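Local coordinates for protein squalene synthase HpnC (Alicyclobacillus acidocaldarius subsp. acidocaldarius, PDB 4HD1) that probably joins two prenyl diphosphates head to head in the squalene branch of isoprenoid synthesis, at residues S30-F35 and K243-G248; R133-P138 and A164-N169; Y48-G53 and D70-E75; G63-A68 and E111-D116. All blocks are in the same frame, centred on the assembly; numbering follows the deposited sequence.

Interaction 1: S30-F35 and K243-G248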
loop_
_atom_site.group_PDB
_atom_site.type_symbol
_atom_site.label_atom_id
_atom_site.label_comp_id
_atom_site.label_asym_id
_atom_site.label_seq_id
_atom_site.Cartn_x
_atom_site.Cartn_y
_atom_site.Cartn_z
ATOM N N SER A 30 -6.962 3.059 -13.627
ATOM C CA SER A 30 -6.471 3.624 -14.884
ATOM C C SER A 30 -5.314 4.601 -14.690
ATOM O O SER A 30 -4.456 4.720 -15.554
ATOM C CB SER A 30 -7.599 4.304 -15.649
ATOM O OG SER A 30 -8.374 3.351 -16.344
ATOM N N VAL A 31 -5.310 5.298 -13.558
ATOM C CA VAL A 31 -4.229 6.213 -13.202
ATOM C C VAL A 31 -3.038 5.411 -12.689
ATOM O O VAL A 31 -1.912 5.603 -13.148
ATOM C CB VAL A 31 -4.662 7.242 -12.131
ATOM C CG1 VAL A 31 -3.547 8.239 -11.860
ATOM C CG2 VAL A 31 -5.917 7.980 -12.564
ATOM N N VAL A 32 -3.306 4.507 -11.747
ATOM C CA VAL A 32 -2.288 3.634 -11.141
ATOM C C VAL A 32 -1.483 2.849 -12.194
ATOM O O VAL A 32 -0.319 2.504 -11.958
ATOM C CB VAL A 32 -2.924 2.678 -10.081
ATOM C CG1 VAL A 32 -1.938 1.619 -9.592
ATOM C CG2 VAL A 32 -3.465 3.467 -8.894
ATOM N N SER A 33 -2.094 2.603 -13.355
ATOM C CA SER A 33 -1.479 1.798 -14.410
ATOM C C SER A 33 -1.332 2.533 -15.752
ATOM O O SER A 33 -1.053 1.899 -16.782
ATOM C CB SER A 33 -2.293 0.525 -14.618
ATOM O OG SER A 33 -3.449 0.826 -15.377
ATOM N N LEU A 34 -1.516 3.856 -15.732
ATOM C CA LEU A 34 -1.472 4.704 -16.941
ATOM C C LEU A 34 -0.134 4.645 -17.698
ATOM O O LEU A 34 -0.053 5.009 -18.875
ATOM C CB LEU A 34 -1.800 6.153 -16.549
ATOM C CG LEU A 34 -1.762 7.332 -17.525
ATOM C CD1 LEU A 34 -2.939 7.307 -18.487
ATOM C CD2 LEU A 34 -1.753 8.631 -16.734
ATOM N N PHE A 35 0.907 4.179 -17.015
ATOM C CA PHE A 35 2.247 4.153 -17.573
ATOM C C PHE A 35 2.762 2.757 -17.844
ATOM O O PHE A 35 3.826 2.594 -18.438
ATOM C CB PHE A 35 3.214 4.816 -16.608
ATOM C CG PHE A 35 2.996 6.282 -16.446
ATOM C CD1 PHE A 35 3.558 7.174 -17.346
ATOM C CD2 PHE A 35 2.235 6.773 -15.389
ATOM C CE1 PHE A 35 3.373 8.532 -17.187
ATOM C CE2 PHE A 35 2.040 8.128 -15.228
ATOM C CZ PHE A 35 2.614 9.007 -16.127
ATOM N N LYS A 243 6.867 9.218 -10.244
ATOM C CA LYS A 243 6.772 10.670 -10.124
ATOM C C LYS A 243 5.331 11.039 -9.788
ATOM O O LYS A 243 5.047 11.837 -8.893
ATOM C CB LYS A 243 7.228 11.352 -11.413
ATOM C CG LYS A 243 7.079 12.869 -11.406
ATOM C CD LYS A 243 7.894 13.506 -12.530
ATOM C CE LYS A 243 7.438 14.925 -12.832
ATOM N NZ LYS A 243 8.046 15.451 -14.092
ATOM N N LEU A 244 4.416 10.421 -10.493
ATOM C CA LEU A 244 3.023 10.734 -10.333
ATOM C C LEU A 244 2.453 10.289 -8.975
ATOM O O LEU A 244 1.668 11.023 -8.373
ATOM C CB LEU A 244 2.256 10.133 -11.489
ATOM C CG LEU A 244 0.743 10.191 -11.353
ATOM C CD1 LEU A 244 0.253 11.637 -11.399
ATOM C CD2 LEU A 244 0.111 9.385 -12.481
ATOM N N TYR A 245 2.843 9.118 -8.477
ATOM C CA TYR A 245 2.505 8.773 -7.090
ATOM C C TYR A 245 3.043 9.851 -6.146
ATOM O O TYR A 245 2.326 10.305 -5.247
ATOM C CB TYR A 245 3.068 7.407 -6.685
ATOM C CG TYR A 245 2.577 6.216 -7.492
ATOM C CD1 TYR A 245 1.319 6.218 -8.110
ATOM C CD2 TYR A 245 3.366 5.064 -7.604
ATOM C CE1 TYR A 245 0.875 5.116 -8.833
ATOM C CE2 TYR A 245 2.933 3.959 -8.323
ATOM C CZ TYR A 245 1.688 3.988 -8.932
ATOM O OH TYR A 245 1.263 2.890 -9.645
ATOM N N ARG A 246 4.296 10.265 -6.363
ATOM C CA ARG A 246 4.931 11.297 -5.543
ATOM C C ARG A 246 4.146 12.604 -5.592
ATOM O O ARG A 246 3.872 13.203 -4.552
ATOM C CB ARG A 246 6.397 11.527 -5.943
ATOM C CG ARG A 246 6.988 12.810 -5.363
ATOM C CD ARG A 246 8.495 12.964 -5.557
ATOM N NE ARG A 246 8.935 13.014 -6.955
ATOM C CZ ARG A 246 8.900 14.090 -7.743
ATOM N NH1 ARG A 246 8.418 15.248 -7.306
ATOM N NH2 ARG A 246 9.344 14.002 -8.990
ATOM N N LEU A 247 3.771 13.032 -6.797
ATOM C CA LEU A 247 3.042 14.288 -6.967
ATOM C C LEU A 247 1.726 14.251 -6.204
ATOM O O LEU A 247 1.394 15.202 -5.496
ATOM C CB LEU A 247 2.811 14.607 -8.449
ATOM C CG LEU A 247 4.068 14.960 -9.252
ATOM C CD1 LEU A 247 3.759 15.048 -10.746
ATOM C CD2 LEU A 247 4.755 16.236 -8.744
ATOM N N GLY A 248 1.006 13.137 -6.329
ATOM C CA GLY A 248 -0.262 12.933 -5.627
ATOM C C GLY A 248 -0.095 13.030 -4.123
ATOM O O GLY A 248 -0.868 13.717 -3.443
#
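Tyr245 OH donates the one hydrogen bond across this contact, to the carbonyl oxygen of Val32, with Tyr245 OH and Val32 O 2.8 Å apart. The hydroxyl oxygen lies in the carbonyl plane, and the C=O...OH angle of 130° places it on a lone pair. Val32 is the last residue of the short helix 29-32, and Ser33 is the first to leave helical geometry. Tyr245 therefore grips a carbonyl at a helix end. CG of Tyr245 lies anti to its carbonyl carbon and beside its backbone N (chi1 -61°). From there the ring reaches across to segment 30-35, and Val32 O meets it at the edge. The two side chains cross at about a right angle. Val32 CG1 sits 3.4 Å from Tyr245 OH, so the hydroxyl touches both the backbone and the side chain of Val32.

The protein has the all-helical fold of the squalene/phytoene synthases. Here the short helix 29-32 and the turn after it are laid against the long helix 236-257, near the surface.

The apolar part centres on one methyl group of Leu244. Its CD2 meets Phe35 CE2 at 3.6 Å, coming to the ring edge in the ring plane. The same CD2 also touches Val31 CG1 at 3.9 Å. Val31 and Leu244 cross at about a right angle.

Further polar bonds come from helix 236-257. Gln241 bonds the backbone N of Phe35 and the carbonyl of Val31, and Arg237 bonds the carbonyl of Phe35. Ser33 OG turns back to the carbonyl of Phe29.

Interaction 2: R133-P138 and A164-N169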
loop_
_atom_site.group_PDB
_atom_site.type_symbol
_atom_site.label_atom_id
_atom_site.label_comp_id
_atom_site.label_asym_id
_atom_site.label_seq_id
_atom_site.Cartn_x
_atom_site.Cartn_y
_atom_site.Cartn_z
ATOM N N ARG A 133 5.780 -0.908 6.895
ATOM C CA ARG A 133 6.627 -1.957 6.316
ATOM C C ARG A 133 5.832 -3.192 5.866
ATOM O O ARG A 133 6.353 -4.034 5.127
ATOM C CB ARG A 133 7.735 -2.365 7.290
ATOM C CG ARG A 133 8.844 -1.329 7.429
ATOM C CD ARG A 133 9.820 -1.667 8.548
ATOM N NE ARG A 133 10.511 -2.934 8.311
ATOM C CZ ARG A 133 10.204 -4.090 8.898
ATOM N NH1 ARG A 133 9.214 -4.155 9.783
ATOM N NH2 ARG A 133 10.893 -5.184 8.603
ATOM N N TYR A 134 4.575 -3.288 6.304
ATOM C CA TYR A 134 3.717 -4.425 5.964
ATOM C C TYR A 134 2.567 -4.013 5.066
ATOM O O TYR A 134 2.179 -4.764 4.176
ATOM C CB TYR A 134 3.195 -5.130 7.231
ATOM C CG TYR A 134 4.309 -5.746 8.047
ATOM C CD1 TYR A 134 4.691 -7.076 7.854
ATOM C CD2 TYR A 134 5.013 -4.986 8.983
ATOM C CE1 TYR A 134 5.733 -7.634 8.580
ATOM C CE2 TYR A 134 6.054 -5.534 9.714
ATOM C CZ TYR A 134 6.407 -6.854 9.512
ATOM O OH TYR A 134 7.437 -7.391 10.242
ATOM N N SER A 135 2.032 -2.820 5.296
ATOM C CA SER A 135 0.857 -2.358 4.568
ATOM C C SER A 135 1.189 -1.610 3.282
ATOM O O SER A 135 0.407 -1.646 2.340
ATOM C CB SER A 135 -0.010 -1.474 5.463
ATOM O OG SER A 135 0.770 -0.464 6.076
ATOM N N ALA A 136 2.333 -0.933 3.238
ATOM C CA ALA A 136 2.628 -0.023 2.127
ATOM C C ALA A 136 3.826 -0.459 1.310
ATOM O O ALA A 136 3.705 -0.656 0.095
ATOM C CB ALA A 136 2.818 1.401 2.637
ATOM N N ASP A 137 4.973 -0.611 1.975
ATOM C CA ASP A 137 6.232 -1.017 1.320
ATOM C C ASP A 137 6.126 -2.224 0.369
ATOM O O ASP A 137 6.734 -2.203 -0.699
ATOM C CB ASP A 137 7.328 -1.312 2.351
ATOM C CG ASP A 137 7.725 -0.092 3.171
ATOM O OD1 ASP A 137 7.141 1.006 2.974
ATOM O OD2 ASP A 137 8.638 -0.248 4.022
ATOM N N PRO A 138 5.380 -3.289 0.751
ATOM C CA PRO A 138 5.452 -4.451 -0.140
ATOM C C PRO A 138 4.920 -4.209 -1.563
ATOM O O PRO A 138 5.416 -4.830 -2.499
ATOM C CB PRO A 138 4.636 -5.513 0.602
ATOM C CG PRO A 138 4.742 -5.119 2.041
ATOM C CD PRO A 138 4.671 -3.618 2.004
ATOM N N ALA A 164 5.841 7.237 2.790
ATOM C CA ALA A 164 5.429 8.634 2.714
ATOM C C ALA A 164 3.966 8.722 2.302
ATOM O O ALA A 164 3.193 9.482 2.883
ATOM C CB ALA A 164 6.304 9.410 1.736
ATOM N N LEU A 165 3.594 7.918 1.311
ATOM C CA LEU A 165 2.251 7.937 0.753
ATOM C C LEU A 165 1.196 7.483 1.770
ATOM O O LEU A 165 0.137 8.119 1.907
ATOM C CB LEU A 165 2.209 7.074 -0.509
ATOM C CG LEU A 165 1.175 7.329 -1.607
ATOM C CD1 LEU A 165 0.929 8.804 -1.885
ATOM C CD2 LEU A 165 1.643 6.625 -2.869
ATOM N N GLN A 166 1.492 6.405 2.494
ATOM C CA GLN A 166 0.579 5.930 3.515
ATOM C C GLN A 166 0.411 6.948 4.644
ATOM O O GLN A 166 -0.707 7.160 5.126
ATOM C CB GLN A 166 0.992 4.570 4.076
ATOM C CG GLN A 166 -0.070 4.029 5.026
ATOM C CD GLN A 166 0.055 2.555 5.324
ATOM O OE1 GLN A 166 -0.009 1.725 4.427
ATOM N NE2 GLN A 166 0.195 2.219 6.605
ATOM N N VAL A 167 1.501 7.583 5.062
ATOM C CA VAL A 167 1.390 8.601 6.107
ATOM C C VAL A 167 0.532 9.773 5.627
ATOM O O VAL A 167 -0.419 10.158 6.301
ATOM C CB VAL A 167 2.758 9.068 6.642
ATOM C CG1 VAL A 167 2.583 10.242 7.593
ATOM C CG2 VAL A 167 3.462 7.925 7.358
ATOM N N ALA A 168 0.846 10.312 4.451
ATOM C CA ALA A 168 0.042 11.384 3.852
ATOM C C ALA A 168 -1.450 11.045 3.866
ATOM O O ALA A 168 -2.278 11.878 4.251
ATOM C CB ALA A 168 0.506 11.686 2.429
ATOM N N ASN A 169 -1.777 9.819 3.455
ATOM C CA ASN A 169 -3.157 9.335 3.461
ATOM C C ASN A 169 -3.763 9.192 4.853
ATOM O O ASN A 169 -4.917 9.564 5.057
ATOM C CB ASN A 169 -3.282 8.030 2.680
ATOM C CG ASN A 169 -3.302 8.260 1.193
ATOM O OD1 ASN A 169 -4.232 8.863 0.666
ATOM N ND2 ASN A 169 -2.267 7.802 0.510
#
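Gln166 meets Ser135 and Ala136 with the end of its side chain. Its NE2 donates to Ser135 OG, with Gln166 NE2 and Ser135 OG 2.8 Å apart. The hydroxyl oxygen lies close to the amide plane, only 10° out of it. The bond is bent, with an N-H...O angle of 139°. Ser135 OG also comes close to the other arm of the amide, 2.8 Å from Gln166 OE1. On the same side chain, Gln166 OE1 rests against the methyl of Ala136, with OE1 and Ala136 CB 3.4 Å apart. Nearer the helix, Gln166 CB packs on Ala136 CB at 3.9 Å.

Gln166 reaches this far because CG is anti to its backbone N (chi1 -173°) and the chain stays extended beyond CG. It spans from helix 152-172 to the junction of helix 125-135 with helix 137-146. Ser135 ends the first of these two helices, and Ala136 follows it, at the junction with the next helix. The contact thus joins a helix junction to a neighbouring helix close to the centre of the all-helical fold, where it is partly buried.

The second shell holds both partners. Ser135 OG is also hydrogen-bonded to the carbonyl of Tyr131, in its own helix. Gln166 NE2 has a weak further bond to His170. Beyond Ala136, Asp137 OD1 is bonded to Thr163 OG1 of helix 152-172.

Interaction 3: Y48-G53 and D70-E75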
loop_
_atom_site.group_PDB
_atom_site.type_symbol
_atom_site.label_atom_id
_atom_site.label_comp_id
_atom_site.label_asym_id
_atom_site.label_seq_id
_atom_site.Cartn_x
_atom_site.Cartn_y
_atom_site.Cartn_z
ATOM N N TYR A 48 -2.594 -6.897 -7.946
ATOM C CA TYR A 48 -3.684 -6.142 -7.345
ATOM C C TYR A 48 -4.880 -7.003 -6.949
ATOM O O TYR A 48 -5.476 -6.755 -5.893
ATOM C CB TYR A 48 -4.071 -4.941 -8.205
ATOM C CG TYR A 48 -3.189 -3.750 -7.915
ATOM C CD1 TYR A 48 -3.541 -2.820 -6.932
ATOM C CD2 TYR A 48 -1.977 -3.566 -8.586
ATOM C CE1 TYR A 48 -2.726 -1.731 -6.648
ATOM C CE2 TYR A 48 -1.154 -2.477 -8.309
ATOM C CZ TYR A 48 -1.536 -1.565 -7.344
ATOM O OH TYR A 48 -0.732 -0.487 -7.059
ATOM N N ALA A 49 -5.214 -8.017 -7.753
ATOM C CA ALA A 49 -6.243 -8.984 -7.350
ATOM C C ALA A 49 -5.826 -9.671 -6.052
ATOM O O ALA A 49 -6.641 -9.840 -5.156
ATOM C CB ALA A 49 -6.526 -10.012 -8.440
ATOM N N PHE A 50 -4.551 -10.033 -5.927
ATOM C CA PHE A 50 -4.053 -10.579 -4.667
ATOM C C PHE A 50 -4.296 -9.627 -3.480
ATOM O O PHE A 50 -4.751 -10.065 -2.424
ATOM C CB PHE A 50 -2.571 -10.964 -4.763
ATOM C CG PHE A 50 -1.955 -11.304 -3.430
ATOM C CD1 PHE A 50 -1.989 -12.612 -2.941
ATOM C CD2 PHE A 50 -1.369 -10.312 -2.647
ATOM C CE1 PHE A 50 -1.438 -12.923 -1.709
ATOM C CE2 PHE A 50 -0.823 -10.615 -1.411
ATOM C CZ PHE A 50 -0.857 -11.922 -0.943
ATOM N N CYS A 51 -3.991 -8.340 -3.652
ATOM C CA CYS A 51 -4.208 -7.344 -2.590
ATOM C C CYS A 51 -5.693 -7.161 -2.261
ATOM O O CYS A 51 -6.055 -7.000 -1.099
ATOM C CB CYS A 51 -3.591 -5.993 -2.957
ATOM S SG CYS A 51 -1.804 -6.026 -3.196
ATOM N N ARG A 52 -6.543 -7.183 -3.290
ATOM C CA ARG A 52 -7.989 -7.139 -3.098
ATOM C C ARG A 52 -8.436 -8.287 -2.188
ATOM O O ARG A 52 -9.270 -8.096 -1.302
ATOM C CB ARG A 52 -8.727 -7.203 -4.442
ATOM C CG ARG A 52 -10.247 -7.213 -4.314
ATOM C CD ARG A 52 -10.912 -8.073 -5.379
ATOM N NE ARG A 52 -12.293 -8.401 -5.022
ATOM C CZ ARG A 52 -13.378 -7.839 -5.555
ATOM N NH1 ARG A 52 -13.266 -6.907 -6.498
ATOM N NH2 ARG A 52 -14.583 -8.215 -5.146
ATOM N N GLY A 53 -7.867 -9.469 -2.414
ATOM C CA GLY A 53 -8.167 -10.653 -1.611
ATOM C C GLY A 53 -7.859 -10.444 -0.140
ATOM O O GLY A 53 -8.629 -10.861 0.716
ATOM N N ASP A 70 -4.911 -17.421 7.090
ATOM C CA ASP A 70 -4.071 -18.621 7.064
ATOM C C ASP A 70 -4.320 -19.448 5.805
ATOM O O ASP A 70 -3.377 -19.940 5.187
ATOM C CB ASP A 70 -4.303 -19.486 8.310
ATOM C CG ASP A 70 -3.661 -18.909 9.567
ATOM O OD1 ASP A 70 -3.156 -17.759 9.536
ATOM O OD2 ASP A 70 -3.669 -19.612 10.600
ATOM N N ALA A 71 -5.590 -19.596 5.431
ATOM C CA ALA A 71 -5.954 -20.318 4.216
ATOM C C ALA A 71 -5.483 -19.550 2.985
ATOM O O ALA A 71 -5.059 -20.150 1.992
ATOM C CB ALA A 71 -7.455 -20.554 4.160
ATOM N N TYR A 72 -5.551 -18.223 3.062
ATOM C CA TYR A 72 -5.134 -17.359 1.961
ATOM C C TYR A 72 -3.617 -17.415 1.801
ATOM O O TYR A 72 -3.097 -17.373 0.682
ATOM C CB TYR A 72 -5.608 -15.930 2.207
ATOM C CG TYR A 72 -5.662 -15.056 0.974
ATOM C CD1 TYR A 72 -6.711 -15.163 0.058
ATOM C CD2 TYR A 72 -4.672 -14.100 0.736
ATOM C CE1 TYR A 72 -6.765 -14.349 -1.068
ATOM C CE2 TYR A 72 -4.716 -13.283 -0.386
ATOM C CZ TYR A 72 -5.761 -13.410 -1.282
ATOM O OH TYR A 72 -5.790 -12.589 -2.386
ATOM N N GLU A 73 -2.920 -17.532 2.926
ATOM C CA GLU A 73 -1.473 -17.708 2.936
ATOM C C GLU A 73 -1.095 -19.071 2.349
ATOM O O GLU A 73 -0.087 -19.188 1.645
ATOM C CB GLU A 73 -0.933 -17.553 4.357
ATOM C CG GLU A 73 0.578 -17.641 4.476
ATOM C CD GLU A 73 1.073 -17.292 5.864
ATOM O OE1 GLU A 73 1.836 -18.097 6.437
ATOM O OE2 GLU A 73 0.695 -16.220 6.385
ATOM N N GLU A 74 -1.917 -20.083 2.636
ATOM C CA GLU A 74 -1.771 -21.414 2.046
ATOM C C GLU A 74 -1.866 -21.394 0.524
ATOM O O GLU A 74 -1.052 -22.024 -0.160
ATOM C CB GLU A 74 -2.810 -22.384 2.621
ATOM C CG GLU A 74 -2.441 -22.958 3.978
ATOM C CD GLU A 74 -1.045 -23.552 4.000
ATOM O OE1 GLU A 74 -0.729 -24.386 3.124
ATOM O OE2 GLU A 74 -0.257 -23.178 4.895
ATOM N N GLU A 75 -2.861 -20.675 0.006
ATOM C CA GLU A 75 -3.042 -20.494 -1.436
ATOM C C GLU A 75 -1.819 -19.806 -2.044
ATOM O O GLU A 75 -1.304 -20.239 -3.077
ATOM C CB GLU A 75 -4.324 -19.698 -1.724
ATOM C CG GLU A 75 -5.609 -20.497 -1.504
ATOM C CD GLU A 75 -6.822 -19.640 -1.156
ATOM O OE1 GLU A 75 -7.118 -18.673 -1.895
ATOM O OE2 GLU A 75 -7.498 -19.946 -0.145
#
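Tyr72 turns CG anti to its backbone N (chi1 -160°), Phe50 turns the same way, and this brings their rings together between two helices. Segments 48-53 and 70-75, of helices 41-56 and 65-81 in the all-helical fold of this family, run nearly antiparallel. Between the two short segments the axes run at 161° and approach to 12.0 Å. Tyr72 bridges that separation.

The phenol oxygen passes beside the Phe50 ring to the backbone of helix 41-56. There Tyr72 OH donates to the carbonyl oxygen of Phe50, with Tyr72 OH and Phe50 O 2.7 Å apart. The donor lies in the carbonyl plane, on a lone pair. Phe50 thus meets Tyr72 through both its backbone and its side chain.

The two rings are tilted against each other, with planes at 36° and centroids 5.4 Å apart. The closest carbons are Phe50 CE1 and Tyr72 CE2, at 3.6 Å. Other aromatic rings extend the cluster. Phe106 of helix 104-118 packs edge-to-face with Phe50, and Phe89 of helix 87-99 does so with Tyr72.

Gly53 lies one turn on from Phe50. Its backbone faces Tyr72, and these two residues have the nearest CA atoms across the segments. Gly53 O sits over one face of the Tyr72 ring, offset toward the rim. The glycine has no side chain, and the hydroxyl comes in close against its backbone: Tyr72 OH is 3.2 Å from Gly53 CA.

Interaction 4: G63-A68 and E111-D116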
loop_
_atom_site.group_PDB
_atom_site.type_symbol
_atom_site.label_atom_id
_atom_site.label_comp_id
_atom_site.label_asym_id
_atom_site.label_seq_id
_atom_site.Cartn_x
_atom_site.Cartn_y
_atom_site.Cartn_z
ATOM N N GLY A 63 -16.469 -14.374 9.489
ATOM C CA GLY A 63 -15.593 -15.574 9.561
ATOM C C GLY A 63 -14.334 -15.295 10.374
ATOM O O GLY A 63 -13.999 -14.115 10.632
ATOM N N ASP A 64 -13.607 -16.402 10.799
ATOM C CA ASP A 64 -12.354 -16.267 11.587
ATOM C C ASP A 64 -11.275 -15.659 10.688
ATOM O O ASP A 64 -10.586 -16.370 9.934
ATOM C CB ASP A 64 -11.873 -17.618 12.151
ATOM C CG ASP A 64 -13.024 -18.518 12.591
ATOM O OD1 ASP A 64 -14.144 -18.006 12.889
ATOM O OD2 ASP A 64 -12.811 -19.753 12.633
ATOM N N ARG A 65 -11.162 -14.331 10.762
ATOM C CA ARG A 65 -10.150 -13.588 10.019
ATOM C C ARG A 65 -8.835 -14.344 9.948
ATOM O O ARG A 65 -8.305 -14.579 8.864
ATOM C CB ARG A 65 -9.892 -12.231 10.667
ATOM C CG ARG A 65 -10.725 -11.089 10.113
ATOM C CD ARG A 65 -9.822 -9.888 9.890
ATOM N NE ARG A 65 -10.469 -8.622 10.243
ATOM C CZ ARG A 65 -9.888 -7.427 10.138
ATOM N NH1 ARG A 65 -8.648 -7.310 9.674
ATOM N NH2 ARG A 65 -10.574 -6.336 10.482
HETATM N N MSE A 66 -8.328 -14.730 11.116
HETATM C CA MSE A 66 -7.051 -15.424 11.227
HETATM C C MSE A 66 -7.017 -16.717 10.422
HETATM O O MSE A 66 -6.040 -16.985 9.724
HETATM C CB MSE A 66 -6.714 -15.685 12.695
HETATM C CG MSE A 66 -6.355 -14.423 13.456
HETATM SE SE MSE A 66 -4.881 -13.481 12.604
HETATM C CE MSE A 66 -3.509 -14.843 12.895
ATOM N N ALA A 67 -8.091 -17.500 10.511
ATOM C CA ALA A 67 -8.200 -18.761 9.775
ATOM C C ALA A 67 -8.312 -18.523 8.269
ATOM O O ALA A 67 -7.695 -19.240 7.477
ATOM C CB ALA A 67 -9.378 -19.581 10.284
ATOM N N ALA A 68 -9.092 -17.509 7.889
ATOM C CA ALA A 68 -9.240 -17.101 6.489
ATOM C C ALA A 68 -7.899 -16.657 5.897
ATOM O O ALA A 68 -7.534 -17.064 4.789
ATOM C CB ALA A 68 -10.281 -15.991 6.361
ATOM N N GLU A 111 0.255 -10.298 6.497
ATOM C CA GLU A 111 0.559 -9.912 7.873
ATOM C C GLU A 111 0.028 -8.517 8.223
ATOM O O GLU A 111 -0.361 -8.283 9.360
ATOM C CB GLU A 111 2.071 -10.016 8.132
ATOM C CG GLU A 111 2.552 -9.557 9.508
ATOM C CD GLU A 111 2.196 -10.513 10.638
ATOM O OE1 GLU A 111 1.586 -11.576 10.379
ATOM O OE2 GLU A 111 2.533 -10.192 11.801
ATOM N N ALA A 112 -0.005 -7.609 7.246
ATOM C CA ALA A 112 -0.530 -6.255 7.458
ATOM C C ALA A 112 -1.956 -6.283 8.001
ATOM O O ALA A 112 -2.311 -5.497 8.878
ATOM C CB ALA A 112 -0.473 -5.444 6.174
ATOM N N ASN A 113 -2.760 -7.196 7.466
ATOM C CA ASN A 113 -4.126 -7.411 7.920
ATOM C C ASN A 113 -4.173 -7.874 9.389
ATOM O O ASN A 113 -5.007 -7.399 10.163
ATOM C CB ASN A 113 -4.825 -8.409 6.988
ATOM C CG ASN A 113 -6.312 -8.534 7.259
ATOM O OD1 ASN A 113 -6.733 -9.012 8.315
ATOM N ND2 ASN A 113 -7.119 -8.127 6.288
ATOM N N ARG A 114 -3.268 -8.777 9.770
ATOM C CA ARG A 114 -3.161 -9.226 11.166
ATOM C C ARG A 114 -2.714 -8.090 12.087
ATOM O O ARG A 114 -3.162 -8.015 13.231
ATOM C CB ARG A 114 -2.198 -10.407 11.311
ATOM C CG ARG A 114 -2.551 -11.626 10.474
ATOM C CD ARG A 114 -1.631 -12.797 10.789
ATOM N NE ARG A 114 -1.872 -13.937 9.904
ATOM C CZ ARG A 114 -1.058 -14.317 8.919
ATOM N NH1 ARG A 114 0.074 -13.658 8.677
ATOM N NH2 ARG A 114 -1.374 -15.366 8.172
ATOM N N ARG A 115 -1.834 -7.218 11.587
ATOM C CA ARG A 115 -1.366 -6.054 12.352
ATOM C C ARG A 115 -2.512 -5.083 12.603
ATOM O O ARG A 115 -2.632 -4.530 13.693
ATOM C CB ARG A 115 -0.223 -5.320 11.637
ATOM C CG ARG A 115 0.895 -6.212 11.131
ATOM C CD ARG A 115 1.831 -6.653 12.234
ATOM N NE ARG A 115 2.928 -5.702 12.371
ATOM C CZ ARG A 115 4.186 -6.049 12.612
ATOM N NH1 ARG A 115 4.516 -7.327 12.735
ATOM N NH2 ARG A 115 5.113 -5.116 12.720
ATOM N N ASP A 116 -3.352 -4.892 11.587
ATOM C CA ASP A 116 -4.517 -4.017 11.690
ATOM C C ASP A 116 -5.551 -4.562 12.680
ATOM O O ASP A 116 -6.252 -3.785 13.320
ATOM C CB ASP A 116 -5.150 -3.812 10.312
ATOM C CG ASP A 116 -5.478 -2.348 10.015
ATOM O OD1 ASP A 116 -4.692 -1.443 10.379
ATOM O OD2 ASP A 116 -6.525 -2.102 9.381
#
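This contact packs the first turn of helix 65-81 against helix 104-118. Arg65 and Met66 of the first helix meet Asn113 and Arg114 of the second. Arg65 NH1 donates to Asn113 OD1 at 2.9 Å, with an N-H...O angle of 151°. The oxygen lies at the guanidinium edge, in its plane. The donor stands above the carbonyl plane, 47° out of it. The two flat groups are turned 73° apart. Asn113 OD1 has a second partner, Gln117 NE2, and Arg65 NH2 forms a salt bridge with Asp59.

Met66, built as selenomethionine, crosses Arg114 at about a right angle. Its chain bends at chi2 and chi3, which folds the methyl back onto the arginine. Met66 CE is 3.5 Å from Arg114 CD, and Met66 SE lies 3.7 Å from Arg114 CG. Arg114 NE is buried here and has no polar partner in the model.

The Arg114 guanidinium is held by acids. Arg114 NH1 forms a salt bridge with Glu111 OE1 at 3.1 Å. NH2 forms salt bridges with Asp70 and Glu73 of helix 65-81. Helix 125-135 also packs against helix 104-118, with Tyr134 on Glu111 and Ala112.

Overall arrangement
Interaction 1 is a surface contact, while interactions 2, 3 and 4 are partly buried; interaction 2 lies nearest the chain centre. Interactions 3 and 4 both use helix 65-81 and are joined by salt bridges through Arg114. Interaction 2 touches interaction 4 where helices 125-135 and 104-118 pack. It meets interaction 1 through Leu165 and Tyr245. Interaction 1 also touches interaction 3, at Val32 and Tyr48, but stays about 17 Å from interaction 4 between nearest atoms. In interactions 1 and 3 a tyrosine hydroxyl bonds a backbone carbonyl beside apolar packing. Interaction 2 relies on an amide. Interaction 4 pairs a guanidinium-amide bond with selenomethionine packing on an arginine.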